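Local coordinates for origin of replication complex subunit 1B (Arabidopsis thaliana, PDB 5HH7), which serves the origin recognition complex in DNA replication and reads the histone H3 tail through the BAH-PHD cassette that makes up this chain, at residues M64-D68 and D69-G73; Y155-P158 and E159-V162; D182-M185 and E186-L189; Y215-V219 and H220-F224. One frame throughout, in Å; residues are numbered along the deposited sequence.

In the fold
Interaction 1 lies in the PHD finger, whereas interactions 2, 3 and 4 belong to the BAH domain and reach one curled sheet. In the finger, sulfur and a zinc ion join backbone bonds in shaping a tight turn; in the BAH domain, backbone bonds and side-chain packing act without metal. Interactions 2 and 3 are partly buried single 3-10 turns leaving strands 148-156 and 175-184, which are neighbours in the sheet. Interaction 4 is a hairpin end at the surface, where aromatic rings gather. It touches interaction 2, Thr161 CG2 lying 3.7 Å from Tyr217 CE2, while the centres of interactions 1 and 3 are about 30 Å apart.

Interaction 1 of 4, residues M64-D68 and D69-G73; sequences MIECD and DCLGG. With ZN (zinc ion), chain D.
Cys67 and Cys70 grip one zinc ion from the two arms of a zinc knuckle, the C-x-x-C turn that follows strand 64-66 in this PHD finger. Cys67 SG sits 2.6 Å and Cys70 SG 2.7 Å from the metal; Cys93 and Cys96 complete the site. The two thiolates arrive by different rotations. In Cys67, SG is anti to the backbone N (chi1 170°), which places it over the turn to accept from two successive amides, Asp69 N at 3.2 Å and Cys70 N at 3.5 Å. In Cys70 it stands between N and the carbonyl carbon (chi1 83°), where it accepts a weak hydrogen bond from Gly72 N. These N-H groups would be expected to temper the negative charge on the sulfurs. Across the turn, Cys67 N donates to Gly72 O at 3.1 Å. Glu66 pairs with Gly73 in the antiparallel ladder next to the turn, and its carboxylate forms salt bridges with Arg172 and with a basic side chain of the bound peptide. Its extended chain runs alongside Leu71, pointing the same way, and Glu66 OE1 lies 3.4 Å from Leu71 CD2.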
loop_
_atom_site.group_PDB
_atom_site.type_symbol
_atom_site.label_atom_id
_atom_site.label_comp_id
_atom_site.label_asym_id
_atom_site.label_seq_id
_atom_site.Cartn_x
_atom_site.Cartn_y
_atom_site.Cartn_z
ATOM N N MET A 64 -1.927 -8.236 17.677
ATOM C CA MET A 64 -2.939 -8.471 16.662
ATOM C C MET A 64 -2.268 -8.868 15.357
ATOM O O MET A 64 -1.323 -8.212 14.912
ATOM C CB MET A 64 -3.778 -7.210 16.459
ATOM C CG MET A 64 -4.919 -7.369 15.468
ATOM S SD MET A 64 -5.905 -5.863 15.311
ATOM C CE MET A 64 -6.482 -5.654 16.994
ATOM N N ILE A 65 -2.746 -9.947 14.747
ATOM C CA ILE A 65 -2.200 -10.367 13.461
ATOM C C ILE A 65 -3.186 -10.142 12.323
ATOM O O ILE A 65 -4.360 -9.846 12.543
ATOM C CB ILE A 65 -1.740 -11.838 13.471
ATOM C CG1 ILE A 65 -2.916 -12.770 13.765
ATOM C CG2 ILE A 65 -0.621 -12.036 14.485
ATOM C CD1 ILE A 65 -2.567 -14.239 13.654
ATOM N N GLU A 66 -2.687 -10.299 11.104
ATOM C CA GLU A 66 -3.437 -9.980 9.904
ATOM C C GLU A 66 -3.667 -11.241 9.082
ATOM O O GLU A 66 -2.740 -12.015 8.849
ATOM C CB GLU A 66 -2.647 -8.957 9.090
ATOM C CG GLU A 66 -3.239 -8.596 7.745
ATOM C CD GLU A 66 -2.445 -7.499 7.065
ATOM O OE1 GLU A 66 -1.548 -7.822 6.256
ATOM O OE2 GLU A 66 -2.706 -6.312 7.357
ATOM N N CYS A 67 -4.904 -11.451 8.649
ATOM C CA CYS A 67 -5.218 -12.609 7.824
ATOM C C CYS A 67 -4.697 -12.405 6.407
ATOM O O CYS A 67 -4.917 -11.353 5.816
ATOM C CB CYS A 67 -6.725 -12.853 7.796
ATOM S SG CYS A 67 -7.205 -14.079 6.581
ATOM N N ASP A 68 -3.998 -13.407 5.872
ATOM C CA ASP A 68 -3.467 -13.345 4.510
ATOM C C ASP A 68 -4.542 -13.054 3.470
ATOM O O ASP A 68 -4.260 -12.440 2.443
ATOM C CB ASP A 68 -2.778 -14.661 4.130
ATOM C CG ASP A 68 -1.470 -14.869 4.854
ATOM O OD1 ASP A 68 -0.956 -13.893 5.437
ATOM O OD2 ASP A 68 -0.954 -16.009 4.830
ATOM N N ASP A 69 -5.766 -13.506 3.731
ATOM C CA ASP A 69 -6.835 -13.419 2.737
ATOM C C ASP A 69 -7.684 -12.154 2.849
ATOM O O ASP A 69 -7.708 -11.335 1.927
ATOM C CB ASP A 69 -7.724 -14.668 2.778
ATOM C CG ASP A 69 -7.071 -15.867 2.122
ATOM O OD1 ASP A 69 -6.015 -15.680 1.482
ATOM O OD2 ASP A 69 -7.613 -16.988 2.236
ATOM N N CYS A 70 -8.374 -11.999 3.977
ATOM C CA CYS A 70 -9.290 -10.877 4.158
ATOM C C CYS A 70 -8.591 -9.635 4.707
ATOM O O CYS A 70 -9.180 -8.555 4.738
ATOM C CB CYS A 70 -10.444 -11.274 5.086
ATOM S SG CYS A 70 -10.060 -11.151 6.850
ATOM N N LEU A 71 -7.345 -9.798 5.146
ATOM C CA LEU A 71 -6.563 -8.709 5.739
ATOM C C LEU A 71 -7.177 -8.118 7.011
ATOM O O LEU A 71 -6.811 -7.024 7.433
ATOM C CB LEU A 71 -6.280 -7.608 4.711
ATOM C CG LEU A 71 -5.384 -8.017 3.542
ATOM C CD1 LEU A 71 -5.113 -6.829 2.627
ATOM C CD2 LEU A 71 -4.081 -8.603 4.062
ATOM N N GLY A 72 -8.099 -8.851 7.623
ATOM C CA GLY A 72 -8.689 -8.423 8.877
ATOM C C GLY A 72 -7.720 -8.603 10.031
ATOM O O GLY A 72 -6.757 -9.368 9.934
ATOM N N GLY A 73 -7.974 -7.894 11.126
ATOM C CA GLY A 73 -7.135 -7.983 12.307
ATOM C C GLY A 73 -7.714 -8.917 13.351
ATOM O O GLY A 73 -8.930 -8.972 13.538
HETATM ZN ZN ZN D . -9.745 -13.787 6.853
#

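Interaction 2 of 4, residues Y155-P158 and E159-V162; sequences YMIP and EETV
Thr161 and Pro158 meet through one oxygen that takes two bonds. Pro158 O accepts the hydroxyl of Thr161, OG1, at 2.8 Å in the carbonyl plane, and also Thr161 N at 3.2 Å, whose approach is 62° out of that plane. Thr161 OG1 stands between its own N and carbonyl carbon (chi1 71°), which turns it back onto the proline carbonyl; the same oxygen is hydrogen-bonded to Gly164 N as well. One residue earlier, Ile157 O is satisfied by Glu160 N at 3.0 Å. The amide of Ile157 finds no partner in the turn and uses a water instead: Ile157 N donates to the water at 3.0 Å, and the water donates in turn to Glu160 OE1 at 2.8 Å. The bridge ties the glutamate to the end of the strand, and its aliphatic part crosses the isoleucine, with Glu160 CG 3.7 Å from Ile157 CG1. The carboxylate of Glu159 is engaged by Arg165 in a salt bridge. The chain of Met156, extended through chi1 and chi2, brings SD to 3.7 Å from Thr161 CG2. Successive i to i+3 bonds starting at Ile157 O and Pro158 O are typical of a short 3-10 turn, which here carries the chain out of strand 148-156 of the BAH domain.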
loop_
_atom_site.group_PDB
_atom_site.type_symbol
_atom_site.label_atom_id
_atom_site.label_comp_id
_atom_site.label_asym_id
_atom_site.label_seq_id
_atom_site.Cartn_x
_atom_site.Cartn_y
_atom_site.Cartn_z
ATOM N N TYR A 155 0.891 2.816 -9.815
ATOM C CA TYR A 155 0.721 1.407 -9.516
ATOM C C TYR A 155 -0.699 1.031 -9.916
ATOM O O TYR A 155 -1.552 1.905 -10.124
ATOM C CB TYR A 155 0.945 1.117 -8.028
ATOM C CG TYR A 155 2.397 1.164 -7.590
ATOM C CD1 TYR A 155 3.244 0.082 -7.809
ATOM C CD2 TYR A 155 2.916 2.281 -6.944
ATOM C CE1 TYR A 155 4.569 0.111 -7.411
ATOM C CE2 TYR A 155 4.247 2.321 -6.540
ATOM C CZ TYR A 155 5.067 1.230 -6.776
ATOM O OH TYR A 155 6.385 1.250 -6.380
ATOM N N MET A 156 -0.950 -0.265 -10.029
ATOM C CA MET A 156 -2.284 -0.759 -10.340
ATOM C C MET A 156 -2.537 -2.059 -9.586
ATOM O O MET A 156 -1.676 -2.937 -9.545
ATOM C CB MET A 156 -2.441 -0.973 -11.848
ATOM C CG MET A 156 -3.769 -1.614 -12.265
ATOM S SD MET A 156 -3.933 -1.802 -14.058
ATOM C CE MET A 156 -4.161 -0.096 -14.562
ATOM N N ILE A 157 -3.712 -2.178 -8.978
ATOM C CA ILE A 157 -4.082 -3.414 -8.302
ATOM C C ILE A 157 -4.495 -4.446 -9.351
ATOM O O ILE A 157 -4.980 -4.083 -10.423
ATOM C CB ILE A 157 -5.210 -3.190 -7.268
ATOM C CG1 ILE A 157 -6.488 -2.707 -7.953
ATOM C CG2 ILE A 157 -4.761 -2.196 -6.202
ATOM C CD1 ILE A 157 -7.663 -2.547 -6.998
ATOM N N PRO A 158 -4.275 -5.738 -9.056
ATOM C CA PRO A 158 -4.555 -6.808 -10.021
ATOM C C PRO A 158 -5.986 -6.791 -10.558
ATOM O O PRO A 158 -6.182 -7.077 -11.736
ATOM C CB PRO A 158 -4.295 -8.084 -9.208
ATOM C CG PRO A 158 -3.251 -7.677 -8.229
ATOM C CD PRO A 158 -3.610 -6.256 -7.845
ATOM N N GLU A 159 -6.958 -6.447 -9.715
ATOM C CA GLU A 159 -8.359 -6.413 -10.134
ATOM C C GLU A 159 -8.595 -5.451 -11.295
ATOM O O GLU A 159 -9.515 -5.640 -12.089
ATOM C CB GLU A 159 -9.270 -6.014 -8.968
ATOM C CG GLU A 159 -9.616 -7.141 -8.013
ATOM C CD GLU A 159 -8.573 -7.333 -6.931
ATOM O OE1 GLU A 159 -7.536 -6.628 -6.963
ATOM O OE2 GLU A 159 -8.793 -8.192 -6.048
ATOM N N GLU A 160 -7.765 -4.413 -11.387
ATOM C CA GLU A 160 -7.972 -3.370 -12.386
ATOM C C GLU A 160 -7.285 -3.640 -13.723
ATOM O O GLU A 160 -7.504 -2.913 -14.695
ATOM C CB GLU A 160 -7.585 -1.999 -11.824
ATOM C CG GLU A 160 -8.549 -1.519 -10.741
ATOM C CD GLU A 160 -8.276 -0.100 -10.292
ATOM O OE1 GLU A 160 -7.195 0.429 -10.619
ATOM O OE2 GLU A 160 -9.147 0.484 -9.615
ATOM N N THR A 161 -6.459 -4.683 -13.774
ATOM C CA THR A 161 -5.982 -5.188 -15.055
ATOM C C THR A 161 -7.153 -5.923 -15.694
ATOM O O THR A 161 -8.013 -6.450 -14.987
ATOM C CB THR A 161 -4.791 -6.151 -14.894
ATOM O OG1 THR A 161 -5.236 -7.384 -14.309
ATOM C CG2 THR A 161 -3.715 -5.525 -14.005
ATOM N N VAL A 162 -7.202 -5.958 -17.019
ATOM C CA VAL A 162 -8.348 -6.567 -17.692
ATOM C C VAL A 162 -8.505 -8.056 -17.369
ATOM O O VAL A 162 -9.623 -8.569 -17.344
ATOM C CB VAL A 162 -8.324 -6.343 -19.220
ATOM C CG1 VAL A 162 -8.424 -4.855 -19.532
ATOM C CG2 VAL A 162 -7.070 -6.949 -19.836
HETATM O O HOH W 1 -5.021 0.499 -8.825
#

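Interaction 3 of 4, residues D182-M185 and E186-L189; sequences DIEM and ECIL
This is a local turn contact, in which residues 182-185 leave strand 175-184 and residues 186-189 enter strand 188-195, the strands joined by a short 3-10 segment. Two backbone bonds of i to i+3 spacing close it: Cys187 N donates to Glu184 O at 2.9 Å, and Ile188 N to Met185 O at 3.1 Å. Met185 O also receives a water at 2.7 Å, and that water donates to Ile188 O as well, pinning the start of the new strand to the turn. The bonds make a single 3-10 turn, linking two strands of the curled sheet of the BAH domain, which belongs to the SH3 clan. Side chains pack at two places. Ile183 turns CG2 anti to its backbone N and sets it 3.7 Å from Cys187 CB, in the buried part of the turn, with Val34 touching the isoleucine. Met185 and Ile188 run side by side, pointing the same way; the methionine chain bends at its thioether (chi3 73°), and Met185 CE comes within 4.0 Å of Ile188 CD1. Glu184 and Glu186 both extend to Arg37, whose positive charge would probably ease the repulsion between two carboxylates whose OE1 atoms stand 5.3 Å apart.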
loop_
_atom_site.group_PDB
_atom_site.type_symbol
_atom_site.label_atom_id
_atom_site.label_comp_id
_atom_site.label_asym_id
_atom_site.label_seq_id
_atom_site.Cartn_x
_atom_site.Cartn_y
_atom_site.Cartn_z
ATOM N N ASP A 182 1.136 14.062 -14.597
ATOM C CA ASP A 182 1.518 15.212 -13.790
ATOM C C ASP A 182 0.475 15.423 -12.704
ATOM O O ASP A 182 -0.713 15.573 -12.989
ATOM C CB ASP A 182 1.648 16.469 -14.649
ATOM C CG ASP A 182 2.763 16.364 -15.673
ATOM O OD1 ASP A 182 3.537 15.384 -15.620
ATOM O OD2 ASP A 182 2.872 17.272 -16.524
ATOM N N ILE A 183 0.933 15.431 -11.458
ATOM C CA ILE A 183 0.057 15.514 -10.299
ATOM C C ILE A 183 0.605 16.546 -9.322
ATOM O O ILE A 183 1.796 16.547 -9.020
ATOM C CB ILE A 183 -0.024 14.149 -9.582
ATOM C CG1 ILE A 183 -0.681 13.098 -10.482
ATOM C CG2 ILE A 183 -0.779 14.270 -8.268
ATOM C CD1 ILE A 183 -2.185 13.246 -10.609
ATOM N N GLU A 184 -0.255 17.434 -8.835
ATOM C CA GLU A 184 0.161 18.410 -7.836
ATOM C C GLU A 184 0.539 17.691 -6.544
ATOM O O GLU A 184 -0.130 16.738 -6.143
ATOM C CB GLU A 184 -0.958 19.416 -7.571
ATOM C CG GLU A 184 -1.260 20.329 -8.745
ATOM C CD GLU A 184 -2.687 20.843 -8.734
ATOM O OE1 GLU A 184 -2.881 22.066 -8.892
ATOM O OE2 GLU A 184 -3.613 20.019 -8.577
ATOM N N MET A 185 1.610 18.143 -5.897
ATOM C CA MET A 185 2.064 17.523 -4.653
ATOM C C MET A 185 1.008 17.624 -3.558
ATOM O O MET A 185 1.000 16.834 -2.614
ATOM C CB MET A 185 3.383 18.139 -4.176
ATOM C CG MET A 185 4.590 17.761 -5.023
ATOM S SD MET A 185 6.152 18.096 -4.185
ATOM C CE MET A 185 6.164 16.793 -2.958
ATOM N N GLU A 186 0.115 18.599 -3.698
ATOM C CA GLU A 186 -1.012 18.760 -2.789
ATOM C C GLU A 186 -1.921 17.528 -2.800
ATOM O O GLU A 186 -2.639 17.266 -1.835
ATOM C CB GLU A 186 -1.811 20.007 -3.177
ATOM C CG GLU A 186 -2.947 20.353 -2.232
ATOM C CD GLU A 186 -3.835 21.456 -2.773
ATOM O OE1 GLU A 186 -3.359 22.245 -3.619
ATOM O OE2 GLU A 186 -5.013 21.527 -2.363
ATOM N N CYS A 187 -1.879 16.771 -3.893
ATOM C CA CYS A 187 -2.719 15.583 -4.036
ATOM C C CYS A 187 -2.132 14.341 -3.368
ATOM O O CYS A 187 -2.800 13.310 -3.275
ATOM C CB CYS A 187 -2.994 15.296 -5.513
ATOM S SG CYS A 187 -3.905 16.608 -6.346
ATOM N N ILE A 188 -0.885 14.434 -2.920
ATOM C CA ILE A 188 -0.253 13.330 -2.206
ATOM C C ILE A 188 -0.834 13.225 -0.802
ATOM O O ILE A 188 -0.918 14.221 -0.089
ATOM C CB ILE A 188 1.269 13.529 -2.088
ATOM C CG1 ILE A 188 1.926 13.505 -3.470
ATOM C CG2 ILE A 188 1.879 12.462 -1.178
ATOM C CD1 ILE A 188 3.393 13.906 -3.449
ATOM N N LEU A 189 -1.239 12.021 -0.412
ATOM C CA LEU A 189 -1.758 11.797 0.933
ATOM C C LEU A 189 -0.609 11.564 1.906
ATOM O O LEU A 189 -0.358 12.386 2.787
ATOM C CB LEU A 189 -2.735 10.619 0.949
ATOM C CG LEU A 189 -4.059 10.878 0.229
ATOM C CD1 LEU A 189 -4.908 9.615 0.164
ATOM C CD2 LEU A 189 -4.820 12.008 0.918
HETATM O O HOH W 2 0.438 16.615 0.010
#

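Interaction 4 of 4, residues Y215-V219 and H220-F224; sequences YEYDV and HWRSF
Arg222 and Ser223 both face Asp218 across the hairpin, a G1 beta bulge in which the arginine holds a positive phi (52°). Asp218 O receives both amides weakly, Arg222 N at 2.7 Å and Ser223 N at 3.3 Å, while Asp218 N donates to Ser223 O at 2.9 Å. The aspartate side chain braces the turn too. With CG anti to the backbone N, it reaches along the loop, and OD1 accepts Trp221 N at 2.9 Å through its anti lone pair, beside the indole. Its other oxygen, OD2, is hydrogen-bonded to Asn178 and takes a weak bond from a water that also bonds to His220 ND1. On the face that holds Tyr217 and Phe224, these two rings and Tyr215 form an aromatic cluster. Tyr217 CD1 lies over one face of the Phe224 ring, 3.4 Å from Phe224 CE2, the two planes inclined at 36°. Phe224 turns its edge toward the face of Tyr215 in an offset edge-to-face pair, with centroids 6.0 Å apart. At the hydroxyl end of the other ring, Tyr217 OH packs 3.5 Å from Arg222 CG. G1 bulges are typical of beta hairpin turns, here a four-residue loop joining strands 210-218 and 223-226 at the surface of the BAH domain.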
loop_
_atom_site.group_PDB
_atom_site.type_symbol
_atom_site.label_atom_id
_atom_site.label_comp_id
_atom_site.label_asym_id
_atom_site.label_seq_id
_atom_site.Cartn_x
_atom_site.Cartn_y
_atom_site.Cartn_z
ATOM N N TYR A 215 6.483 -6.915 -10.506
ATOM C CA TYR A 215 6.373 -6.725 -11.951
ATOM C C TYR A 215 5.998 -5.327 -12.402
ATOM O O TYR A 215 5.213 -4.625 -11.759
ATOM C CB TYR A 215 5.351 -7.693 -12.555
ATOM C CG TYR A 215 5.664 -9.142 -12.303
ATOM C CD1 TYR A 215 6.564 -9.831 -13.108
ATOM C CD2 TYR A 215 5.063 -9.822 -11.252
ATOM C CE1 TYR A 215 6.850 -11.162 -12.874
ATOM C CE2 TYR A 215 5.342 -11.146 -11.010
ATOM C CZ TYR A 215 6.232 -11.814 -11.822
ATOM O OH TYR A 215 6.506 -13.138 -11.574
ATOM N N GLU A 216 6.568 -4.956 -13.540
ATOM C CA GLU A 216 6.095 -3.839 -14.326
ATOM C C GLU A 216 4.999 -4.367 -15.243
ATOM O O GLU A 216 5.170 -5.398 -15.894
ATOM C CB GLU A 216 7.244 -3.275 -15.158
ATOM C CG GLU A 216 6.837 -2.264 -16.207
ATOM C CD GLU A 216 7.995 -1.899 -17.115
ATOM O OE1 GLU A 216 9.011 -1.382 -16.602
ATOM O OE2 GLU A 216 7.893 -2.147 -18.335
ATOM N N TYR A 217 3.870 -3.669 -15.283
ATOM C CA TYR A 217 2.760 -4.072 -16.139
ATOM C C TYR A 217 2.531 -3.034 -17.222
ATOM O O TYR A 217 2.170 -1.898 -16.925
ATOM C CB TYR A 217 1.485 -4.238 -15.310
ATOM C CG TYR A 217 0.240 -4.578 -16.114
ATOM C CD1 TYR A 217 0.145 -5.775 -16.813
ATOM C CD2 TYR A 217 -0.847 -3.708 -16.154
ATOM C CE1 TYR A 217 -0.997 -6.099 -17.538
ATOM C CE2 TYR A 217 -1.995 -4.022 -16.881
ATOM C CZ TYR A 217 -2.062 -5.218 -17.568
ATOM O OH TYR A 217 -3.200 -5.537 -18.285
ATOM N N ASP A 218 2.749 -3.408 -18.477
ATOM C CA ASP A 218 2.430 -2.497 -19.566
ATOM C C ASP A 218 0.962 -2.642 -19.910
ATOM O O ASP A 218 0.530 -3.682 -20.406
ATOM C CB ASP A 218 3.289 -2.750 -20.804
ATOM C CG ASP A 218 3.149 -1.639 -21.831
ATOM O OD1 ASP A 218 2.214 -1.699 -22.660
ATOM O OD2 ASP A 218 3.960 -0.691 -21.793
ATOM N N VAL A 219 0.198 -1.590 -19.636
ATOM C CA VAL A 219 -1.248 -1.625 -19.786
ATOM C C VAL A 219 -1.679 -1.795 -21.247
ATOM O O VAL A 219 -2.686 -2.444 -21.530
ATOM C CB VAL A 219 -1.894 -0.365 -19.163
ATOM C CG1 VAL A 219 -3.407 -0.383 -19.340
ATOM C CG2 VAL A 219 -1.523 -0.261 -17.679
ATOM N N HIS A 220 -0.910 -1.226 -22.172
ATOM C CA HIS A 220 -1.229 -1.335 -23.595
ATOM C C HIS A 220 -1.009 -2.746 -24.137
ATOM O O HIS A 220 -1.854 -3.287 -24.856
ATOM C CB HIS A 220 -0.409 -0.336 -24.418
ATOM C CG HIS A 220 -0.878 1.079 -24.294
ATOM N ND1 HIS A 220 -0.316 1.977 -23.409
ATOM C CD2 HIS A 220 -1.856 1.755 -24.941
ATOM C CE1 HIS A 220 -0.926 3.142 -23.520
ATOM N NE2 HIS A 220 -1.866 3.035 -24.444
ATOM N N TRP A 221 0.134 -3.336 -23.799
ATOM C CA TRP A 221 0.473 -4.663 -24.302
ATOM C C TRP A 221 -0.055 -5.765 -23.400
ATOM O O TRP A 221 -0.020 -6.943 -23.767
ATOM C CB TRP A 221 1.986 -4.802 -24.488
ATOM C CG TRP A 221 2.504 -3.977 -25.615
ATOM C CD1 TRP A 221 3.318 -2.885 -25.527
ATOM C CD2 TRP A 221 2.221 -4.157 -27.008
ATOM N NE1 TRP A 221 3.569 -2.382 -26.780
ATOM C CE2 TRP A 221 2.909 -3.144 -27.707
ATOM C CE3 TRP A 221 1.456 -5.078 -27.732
ATOM C CZ2 TRP A 221 2.856 -3.029 -29.095
ATOM C CZ3 TRP A 221 1.405 -4.962 -29.109
ATOM C CH2 TRP A 221 2.101 -3.945 -29.776
ATOM N N ARG A 222 -0.555 -5.367 -22.232
ATOM C CA ARG A 222 -1.055 -6.302 -21.227
ATOM C C ARG A 222 -0.013 -7.374 -20.947
ATOM O O ARG A 222 -0.304 -8.572 -20.955
ATOM C CB ARG A 222 -2.391 -6.903 -21.666
ATOM C CG ARG A 222 -3.491 -5.849 -21.727
ATOM C CD ARG A 222 -4.682 -6.288 -22.558
ATOM N NE ARG A 222 -5.666 -5.214 -22.658
ATOM C CZ ARG A 222 -6.747 -5.260 -23.426
ATOM N NH1 ARG A 222 -6.987 -6.330 -24.175
ATOM N NH2 ARG A 222 -7.588 -4.232 -23.449
ATOM N N SER A 223 1.213 -6.917 -20.707
ATOM C CA SER A 223 2.351 -7.805 -20.532
ATOM C C SER A 223 3.119 -7.456 -19.265
ATOM O O SER A 223 3.066 -6.321 -18.786
ATOM C CB SER A 223 3.277 -7.718 -21.747
ATOM O OG SER A 223 3.738 -6.389 -21.928
ATOM N N PHE A 224 3.839 -8.437 -18.730
ATOM C CA PHE A 224 4.582 -8.253 -17.490
ATOM C C PHE A 224 6.080 -8.392 -17.703
ATOM O O PHE A 224 6.537 -9.173 -18.540
ATOM C CB PHE A 224 4.127 -9.259 -16.430
ATOM C CG PHE A 224 2.701 -9.087 -16.002
ATOM C CD1 PHE A 224 1.683 -9.756 -16.660
ATOM C CD2 PHE A 224 2.379 -8.258 -14.938
ATOM C CE1 PHE A 224 0.365 -9.598 -16.268
ATOM C CE2 PHE A 224 1.063 -8.102 -14.538
ATOM C CZ PHE A 224 0.056 -8.770 -15.204
HETATM O O HOH W 3 1.850 1.321 -21.660
#